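Long-range contact in conserved protein (Mycobacterium tuberculosis, PDB 1RFE), which is of unknown function but probably binds the deazaflavin coenzyme F420 and may act as an oxidoreductase: residues Tyr80-Val91 against Ile136-Arg147. Numbering follows the deposited sequence.
Sequences YDTLRGVSFEGV and IVARRTRSWDHR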
ATOM      1  N   TYR A  80     -11.259 -11.444 -15.691  1.00 28.80           N
ATOM      2  CA  TYR A  80     -11.507 -10.114 -16.194  1.00 28.86           C
ATOM      3  C   TYR A  80     -12.666  -9.486 -15.461  1.00 27.60           C
ATOM      4  O   TYR A  80     -12.630  -8.301 -15.149  1.00 28.57           O
ATOM      5  CB  TYR A  80     -11.736 -10.091 -17.713  1.00 29.24           C
ATOM      6  CG  TYR A  80     -12.067  -8.704 -18.207  1.00 31.20           C
ATOM      7  CD1 TYR A  80     -11.056  -7.761 -18.456  1.00 35.30           C
ATOM      8  CD2 TYR A  80     -13.377  -8.321 -18.393  1.00 33.10           C
ATOM      9  CE1 TYR A  80     -11.358  -6.465 -18.903  1.00 36.05           C
ATOM     10  CE2 TYR A  80     -13.703  -7.029 -18.841  1.00 36.52           C
ATOM     11  CZ  TYR A  80     -12.692  -6.107 -19.094  1.00 37.00           C
ATOM     12  OH  TYR A  80     -13.040  -4.836 -19.510  1.00 37.85           O
ATOM     13  N   ASP A  81     -13.691 -10.269 -15.148  1.00 27.63           N
ATOM     14  CA  ASP A  81     -14.900  -9.700 -14.579  1.00 26.96           C
ATOM     15  C   ASP A  81     -14.725  -9.339 -13.101  1.00 26.65           C
ATOM     16  O   ASP A  81     -15.529  -8.615 -12.582  1.00 27.72           O
ATOM     17  CB  ASP A  81     -16.131 -10.613 -14.762  1.00 26.75           C
ATOM     18  CG  ASP A  81     -16.063 -11.894 -13.937  1.00 29.36           C
ATOM     19  OD1 ASP A  81     -15.199 -12.781 -14.184  1.00 32.30           O
ATOM     20  OD2 ASP A  81     -16.870 -12.127 -13.027  1.00 33.27           O
ATOM     21  N   THR A  82     -13.716  -9.882 -12.433  1.00 27.21           N
ATOM     22  CA  THR A  82     -13.451  -9.595 -11.011  1.00 26.27           C
ATOM     23  C   THR A  82     -12.214  -8.713 -10.734  1.00 26.43           C
ATOM     24  O   THR A  82     -11.866  -8.496  -9.536  1.00 24.71           O
ATOM     25  CB  THR A  82     -13.295 -10.910 -10.189  1.00 27.13           C
ATOM     26  OG1 THR A  82     -12.301 -11.775 -10.770  1.00 27.23           O
ATOM     27  CG2 THR A  82     -14.600 -11.743 -10.164  1.00 26.87           C
ATOM     28  N   LEU A  83     -11.551  -8.192 -11.778  1.00 26.39           N
ATOM     29  CA  LEU A  83     -10.373  -7.350 -11.536  1.00 27.22           C
ATOM     30  C   LEU A  83     -10.816  -6.150 -10.732  1.00 26.75           C
ATOM     31  O   LEU A  83     -11.819  -5.528 -11.048  1.00 26.71           O
ATOM     32  CB  LEU A  83      -9.666  -6.831 -12.807  1.00 27.60           C
ATOM     33  CG  LEU A  83      -9.357  -7.831 -13.898  1.00 30.35           C
ATOM     34  CD1 LEU A  83      -8.897  -7.133 -15.205  1.00 32.37           C
ATOM     35  CD2 LEU A  83      -8.355  -8.911 -13.423  1.00 30.79           C
ATOM     36  N   ARG A  84     -10.090  -5.880  -9.656  1.00 26.57           N
ATOM     37  CA  ARG A  84     -10.287  -4.674  -8.906  1.00 26.18           C
ATOM     38  C   ARG A  84      -8.977  -4.166  -8.303  1.00 26.11           C
ATOM     39  O   ARG A  84      -8.007  -4.931  -8.091  1.00 25.44           O
ATOM     40  CB  ARG A  84     -11.339  -4.821  -7.854  1.00 27.15           C
ATOM     41  CG  ARG A  84     -11.350  -6.039  -7.020  1.00 31.02           C
ATOM     42  CD  ARG A  84     -12.039  -5.757  -5.642  1.00 35.48           C
ATOM     43  NE  ARG A  84     -11.678  -6.737  -4.641  1.00 40.50           N
ATOM     44  CZ  ARG A  84     -12.396  -7.059  -3.584  1.00 45.72           C
ATOM     45  NH1 ARG A  84     -13.598  -6.508  -3.349  1.00 47.44           N
ATOM     46  NH2 ARG A  84     -11.904  -7.971  -2.748  1.00 47.62           N
ATOM     47  N   GLY A  85      -8.952  -2.862  -8.077  1.00 23.54           N
ATOM     48  CA  GLY A  85      -7.754  -2.243  -7.625  1.00 23.67           C
ATOM     49  C   GLY A  85      -7.843  -0.752  -7.404  1.00 22.82           C
ATOM     50  O   GLY A  85      -8.847  -0.109  -7.692  1.00 20.89           O
ATOM     51  N   VAL A  86      -6.742  -0.225  -6.882  1.00 21.01           N
ATOM     52  CA  VAL A  86      -6.620   1.178  -6.628  1.00 20.55           C
ATOM     53  C   VAL A  86      -5.133   1.553  -6.775  1.00 20.67           C
ATOM     54  O   VAL A  86      -4.239   0.844  -6.318  1.00 20.85           O
ATOM     55  CB  VAL A  86      -7.208   1.580  -5.277  1.00 20.39           C
ATOM     56  CG1 VAL A  86      -6.466   0.894  -4.126  1.00 20.77           C
ATOM     57  CG2 VAL A  86      -7.187   3.027  -5.113  1.00 19.23           C
ATOM     58  N   SER A  87      -4.910   2.667  -7.442  1.00 19.48           N
ATOM     59  CA  SER A  87      -3.579   3.114  -7.814  1.00 21.76           C
ATOM     60  C   SER A  87      -3.440   4.554  -7.314  1.00 21.97           C
ATOM     61  O   SER A  87      -4.275   5.418  -7.659  1.00 22.81           O
ATOM     62  CB  SER A  87      -3.453   3.070  -9.345  1.00 21.48           C
ATOM     63  OG  SER A  87      -2.134   3.379  -9.746  1.00 29.48           O
ATOM     64  N   PHE A  88      -2.418   4.793  -6.500  1.00 21.20           N
ATOM     65  CA  PHE A  88      -2.158   6.074  -5.841  1.00 21.70           C
ATOM     66  C   PHE A  88      -0.872   6.656  -6.403  1.00 22.04           C
ATOM     67  O   PHE A  88       0.121   5.940  -6.591  1.00 20.66           O
ATOM     68  CB  PHE A  88      -1.919   5.880  -4.329  1.00 22.12           C
ATOM     69  CG  PHE A  88      -3.092   5.257  -3.590  1.00 24.13           C
ATOM     70  CD1 PHE A  88      -4.270   5.938  -3.466  1.00 26.33           C
ATOM     71  CD2 PHE A  88      -3.010   3.979  -3.064  1.00 27.70           C
ATOM     72  CE1 PHE A  88      -5.325   5.389  -2.773  1.00 27.33           C
ATOM     73  CE2 PHE A  88      -4.085   3.413  -2.367  1.00 26.36           C
ATOM     74  CZ  PHE A  88      -5.206   4.105  -2.213  1.00 27.74           C
ATOM     75  N   GLU A  89      -0.895   7.951  -6.691  1.00 20.63           N
ATOM     76  CA  GLU A  89       0.308   8.672  -6.983  1.00 21.46           C
ATOM     77  C   GLU A  89       0.317   9.813  -5.970  1.00 21.26           C
ATOM     78  O   GLU A  89      -0.718  10.361  -5.648  1.00 19.95           O
ATOM     79  CB  GLU A  89       0.330   9.163  -8.441  1.00 22.05           C
ATOM     80  CG  GLU A  89       0.367   8.007  -9.426  1.00 22.89           C
ATOM     81  CD  GLU A  89       0.335   8.401 -10.877  1.00 29.90           C
ATOM     82  OE1 GLU A  89       0.290   9.631 -11.139  1.00 32.93           O
ATOM     83  OE2 GLU A  89       0.408   7.460 -11.765  1.00 33.10           O
ATOM     84  N   GLY A  90       1.482  10.122  -5.445  1.00 20.50           N
ATOM     85  CA  GLY A  90       1.588  11.190  -4.454  1.00 21.44           C
ATOM     86  C   GLY A  90       2.972  11.464  -3.990  1.00 21.12           C
ATOM     87  O   GLY A  90       3.940  11.412  -4.777  1.00 19.86           O
ATOM     88  N   VAL A  91       3.043  11.750  -2.688  1.00 22.92           N
ATOM     89  CA  VAL A  91       4.287  12.048  -2.007  1.00 23.48           C
ATOM     90  C   VAL A  91       4.325  11.234  -0.711  1.00 23.61           C
ATOM     91  O   VAL A  91       3.291  10.926  -0.110  1.00 23.14           O
ATOM     92  CB  VAL A  91       4.444  13.565  -1.717  1.00 23.88           C
ATOM     93  CG1 VAL A  91       4.431  14.371  -2.997  1.00 26.58           C
ATOM     94  CG2 VAL A  91       3.358  14.068  -0.777  1.00 24.04           C
ATOM     95  N   ILE A 136       2.332   7.505   3.071  1.00 22.19           N
ATOM     96  CA  ILE A 136       1.905   7.742   1.695  1.00 22.61           C
ATOM     97  C   ILE A 136       0.722   8.707   1.662  1.00 22.55           C
ATOM     98  O   ILE A 136      -0.378   8.453   2.207  1.00 22.75           O
ATOM     99  CB  ILE A 136       1.617   6.423   0.998  1.00 22.37           C
ATOM    100  CG1 ILE A 136       2.932   5.619   1.038  1.00 24.58           C
ATOM    101  CG2 ILE A 136       1.075   6.675  -0.449  1.00 24.99           C
ATOM    102  CD1 ILE A 136       2.919   4.292   0.395  1.00 29.00           C
ATOM    103  N   VAL A 137       0.964   9.841   1.030  1.00 21.65           N
ATOM    104  CA  VAL A 137      -0.089  10.827   0.841  1.00 22.85           C
ATOM    105  C   VAL A 137      -0.469  10.907  -0.626  1.00 23.14           C
ATOM    106  O   VAL A 137       0.345  11.281  -1.457  1.00 22.36           O
ATOM    107  CB  VAL A 137       0.358  12.196   1.285  1.00 22.89           C
ATOM    108  CG1 VAL A 137      -0.845  13.174   1.157  1.00 24.56           C
ATOM    109  CG2 VAL A 137       0.859  12.131   2.692  1.00 26.13           C
ATOM    110  N   ALA A 138      -1.701  10.538  -0.943  1.00 22.55           N
ATOM    111  CA  ALA A 138      -2.113  10.456  -2.310  1.00 23.81           C
ATOM    112  C   ALA A 138      -2.575  11.859  -2.779  1.00 24.91           C
ATOM    113  O   ALA A 138      -3.245  12.582  -2.048  1.00 25.17           O
ATOM    114  CB  ALA A 138      -3.234   9.477  -2.423  1.00 24.59           C
ATOM    115  N   ARG A 139      -2.212  12.217  -3.999  1.00 25.44           N
ATOM    116  CA  ARG A 139      -2.771  13.387  -4.659  1.00 26.14           C
ATOM    117  C   ARG A 139      -3.641  13.004  -5.833  1.00 26.35           C
ATOM    118  O   ARG A 139      -4.444  13.789  -6.247  1.00 24.97           O
ATOM    119  CB  ARG A 139      -1.689  14.290  -5.186  1.00 27.48           C
ATOM    120  CG  ARG A 139      -0.484  14.333  -4.317  1.00 29.95           C
ATOM    121  CD  ARG A 139      -0.121  15.628  -3.797  1.00 35.49           C
ATOM    122  NE  ARG A 139      -0.649  15.657  -2.412  0.65 36.40           N
ATOM    123  CZ  ARG A 139      -0.103  16.421  -1.473  0.65 35.77           C
ATOM    124  NH1 ARG A 139       0.937  17.177  -1.786  0.65 34.74           N
ATOM    125  NH2 ARG A 139      -0.578  16.453  -0.239  0.65 37.86           N
ATOM    126  N   ARG A 140      -3.404  11.823  -6.397  1.00 25.95           N
ATOM    127  CA  ARG A 140      -4.171  11.294  -7.509  1.00 27.07           C
ATOM    128  C   ARG A 140      -4.453   9.830  -7.221  1.00 26.27           C
ATOM    129  O   ARG A 140      -3.570   9.042  -6.840  1.00 24.75           O
ATOM    130  CB  ARG A 140      -3.436  11.448  -8.807  1.00 27.01           C
ATOM    131  CG  ARG A 140      -4.172  10.885 -10.023  1.00 33.69           C
ATOM    132  CD  ARG A 140      -3.611  11.354 -11.418  1.00 40.16           C
ATOM    133  NE  ARG A 140      -4.143  10.592 -12.575  1.00 46.17           N
ATOM    134  CZ  ARG A 140      -3.846   9.309 -12.870  1.00 50.03           C
ATOM    135  NH1 ARG A 140      -3.049   8.579 -12.090  1.00 52.28           N
ATOM    136  NH2 ARG A 140      -4.350   8.742 -13.966  1.00 53.20           N
ATOM    137  N   THR A 141      -5.718   9.493  -7.393  1.00 25.83           N
ATOM    138  CA  THR A 141      -6.235   8.203  -7.103  1.00 25.61           C
ATOM    139  C   THR A 141      -7.057   7.780  -8.293  1.00 26.31           C
ATOM    140  O   THR A 141      -7.888   8.528  -8.770  1.00 26.67           O
ATOM    141  CB  THR A 141      -7.134   8.282  -5.908  1.00 26.20           C
ATOM    142  OG1 THR A 141      -6.357   8.627  -4.759  1.00 26.65           O
ATOM    143  CG2 THR A 141      -7.739   6.899  -5.576  1.00 22.99           C
ATOM    144  N   ARG A 142      -6.811   6.564  -8.742  1.00 25.38           N
ATOM    145  CA  ARG A 142      -7.607   5.913  -9.736  1.00 25.82           C
ATOM    146  C   ARG A 142      -8.002   4.554  -9.178  1.00 24.66           C
ATOM    147  O   ARG A 142      -7.194   3.871  -8.543  1.00 22.07           O
ATOM    148  CB  ARG A 142      -6.828   5.750 -11.040  1.00 25.87           C
ATOM    149  CG  ARG A 142      -6.679   7.038 -11.850  1.00 30.48           C
ATOM    150  CD  ARG A 142      -8.025   7.648 -12.296  1.00 35.60           C
ATOM    151  NE  ARG A 142      -7.866   8.902 -13.023  1.00 39.00           N
ATOM    152  CZ  ARG A 142      -7.824  10.113 -12.463  1.00 43.23           C
ATOM    153  NH1 ARG A 142      -7.939  10.259 -11.145  1.00 42.77           N
ATOM    154  NH2 ARG A 142      -7.661  11.196 -13.238  1.00 46.74           N
ATOM    155  N   SER A 143      -9.262   4.180  -9.372  1.00 23.74           N
ATOM    156  CA  SER A 143      -9.715   2.856  -8.908  1.00 23.51           C
ATOM    157  C   SER A 143     -10.547   2.120  -9.939  1.00 23.68           C
ATOM    158  O   SER A 143     -11.043   2.700 -10.938  1.00 21.25           O
ATOM    159  CB  SER A 143     -10.527   2.998  -7.621  1.00 24.43           C
ATOM    160  OG  SER A 143     -11.688   3.812  -7.788  1.00 23.51           O
ATOM    161  N   TRP A 144     -10.731   0.821  -9.686  1.00 23.94           N
ATOM    162  CA  TRP A 144     -11.530   0.007 -10.555  1.00 24.90           C
ATOM    163  C   TRP A 144     -12.094  -1.238  -9.846  1.00 24.98           C
ATOM    164  O   TRP A 144     -11.486  -1.830  -8.960  1.00 23.20           O
ATOM    165  CB  TRP A 144     -10.766  -0.369 -11.805  1.00 25.28           C
ATOM    166  CG  TRP A 144      -9.550  -1.236 -11.563  1.00 27.19           C
ATOM    167  CD1 TRP A 144      -9.476  -2.574 -11.691  1.00 27.92           C
ATOM    168  CD2 TRP A 144      -8.226  -0.790 -11.205  1.00 26.76           C
ATOM    169  NE1 TRP A 144      -8.202  -3.013 -11.395  1.00 27.43           N
ATOM    170  CE2 TRP A 144      -7.419  -1.930 -11.085  1.00 27.99           C
ATOM    171  CE3 TRP A 144      -7.662   0.459 -10.918  1.00 29.32           C
ATOM    172  CZ2 TRP A 144      -6.043  -1.858 -10.743  1.00 29.24           C
ATOM    173  CZ3 TRP A 144      -6.313   0.528 -10.561  1.00 28.54           C
ATOM    174  CH2 TRP A 144      -5.527  -0.625 -10.473  1.00 29.80           C
ATOM    175  N   ASP A 145     -13.292  -1.598 -10.250  1.00 26.18           N
ATOM    176  CA  ASP A 145     -13.920  -2.852  -9.805  1.00 27.14           C
ATOM    177  C   ASP A 145     -14.772  -3.361 -10.938  1.00 28.12           C
ATOM    178  O   ASP A 145     -15.862  -2.838 -11.199  1.00 28.08           O
ATOM    179  CB  ASP A 145     -14.762  -2.656  -8.554  1.00 27.86           C
ATOM    180  CG  ASP A 145     -15.243  -3.984  -7.969  1.00 29.73           C
ATOM    181  OD1 ASP A 145     -15.028  -5.035  -8.612  1.00 30.22           O
ATOM    182  OD2 ASP A 145     -15.797  -4.081  -6.867  1.00 32.47           O
ATOM    183  N   HIS A 146     -14.271  -4.397 -11.600  1.00 29.14           N
ATOM    184  CA  HIS A 146     -14.910  -4.890 -12.802  1.00 29.91           C
ATOM    185  C   HIS A 146     -16.223  -5.601 -12.506  1.00 31.42           C
ATOM    186  O   HIS A 146     -17.008  -5.813 -13.412  1.00 31.74           O
ATOM    187  CB  HIS A 146     -13.957  -5.754 -13.612  1.00 29.47           C
ATOM    188  CG  HIS A 146     -12.955  -4.956 -14.394  1.00 28.44           C
ATOM    189  ND1 HIS A 146     -12.225  -5.490 -15.425  1.00 24.35           N
ATOM    190  CD2 HIS A 146     -12.536  -3.676 -14.262  1.00 29.73           C
ATOM    191  CE1 HIS A 146     -11.435  -4.556 -15.929  1.00 27.62           C
ATOM    192  NE2 HIS A 146     -11.605  -3.450 -15.239  1.00 29.36           N
ATOM    193  N   ARG A 147     -16.466  -5.967 -11.242  1.00 33.26           N
ATOM    194  CA  ARG A 147     -17.804  -6.446 -10.841  1.00 34.56           C
ATOM    195  C   ARG A 147     -18.941  -5.462 -11.142  1.00 34.78           C
ATOM    196  O   ARG A 147     -20.112  -5.853 -11.288  1.00 33.77           O
ATOM    197  CB  ARG A 147     -17.854  -6.784  -9.356  1.00 34.90           C
ATOM    198  CG  ARG A 147     -17.646  -8.243  -9.061  1.00 39.48           C
ATOM    199  CD  ARG A 147     -16.326  -8.550  -8.424  1.00 44.18           C
ATOM    200  NE  ARG A 147     -16.361  -8.187  -7.023  1.00 45.99           N
ATOM    201  CZ  ARG A 147     -15.511  -8.607  -6.103  1.00 49.87           C
ATOM    202  NH1 ARG A 147     -14.487  -9.412  -6.421  1.00 49.35           N
ATOM    203  NH2 ARG A 147     -15.689  -8.192  -4.836  1.00 51.40           N
TER
HETATM  204  O   HOH W   1      -3.424   7.295  -9.587  1.00 26.94           O
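Gly85 and Trp144 face each other in an antiparallel ladder with a classic beta bulge, part of the curled sheet of a split-barrel domain like that of pyridoxamine 5'-phosphate oxidases. They form a hydrogen-bonded pair, Gly85 N to Trp144 O 2.9 Å and Trp144 N to Gly85 O in return. With chi1 at 64°, the indole of Trp144 folds back across the neighbouring strand, and its six-membered ring lies over Gly85, whose CA stands 3.7 Å from the ring centroid in a CH-pi contact. Glycine suits this place because a CB would run into the indole; Ser87 CB meets the ring at its edge.

At the bulge, two residues, Arg139 and Arg140, stand opposite the single Glu89, and the backbone N-H of each donates to Glu89 O. The chain turns a corner at Arg139: residues 136-138 arrive at 112° to strand 84-91, and 140-145 then runs almost exactly antiparallel to it. Gly90, with no side chain, can bring its CA to 3.2 Å from Val137 O in a CA-H...O contact. Beside the bulge, the carboxylate of Glu89 lies alongside the guanidinium of Arg140 in a long salt bridge, OE1 to NH1 3.6 Å. Arg140 NE in turn sits over the face of the Arg142 guanidinium, 3.6 Å above its plane, and Arg142 NH1 bonds to Thr141 O.

On the other face, Val86, Phe88 and Thr141 form a largely apolar surface: Thr141 OG1 reaches the edge of the Phe88 ring, and helix 12-21 packs over Val86 and Phe88.

Beyond the strands, His146 is wedged between Leu83, whose CB lies over one imidazole face, and Tyr80, whose ring receives the imidazole edge in a T-shaped pair with planes at 62°. Its rotation is fixed by ND1, which donates to Tyr80 O at 2.9 Å, the oxygen lying near the imidazole plane.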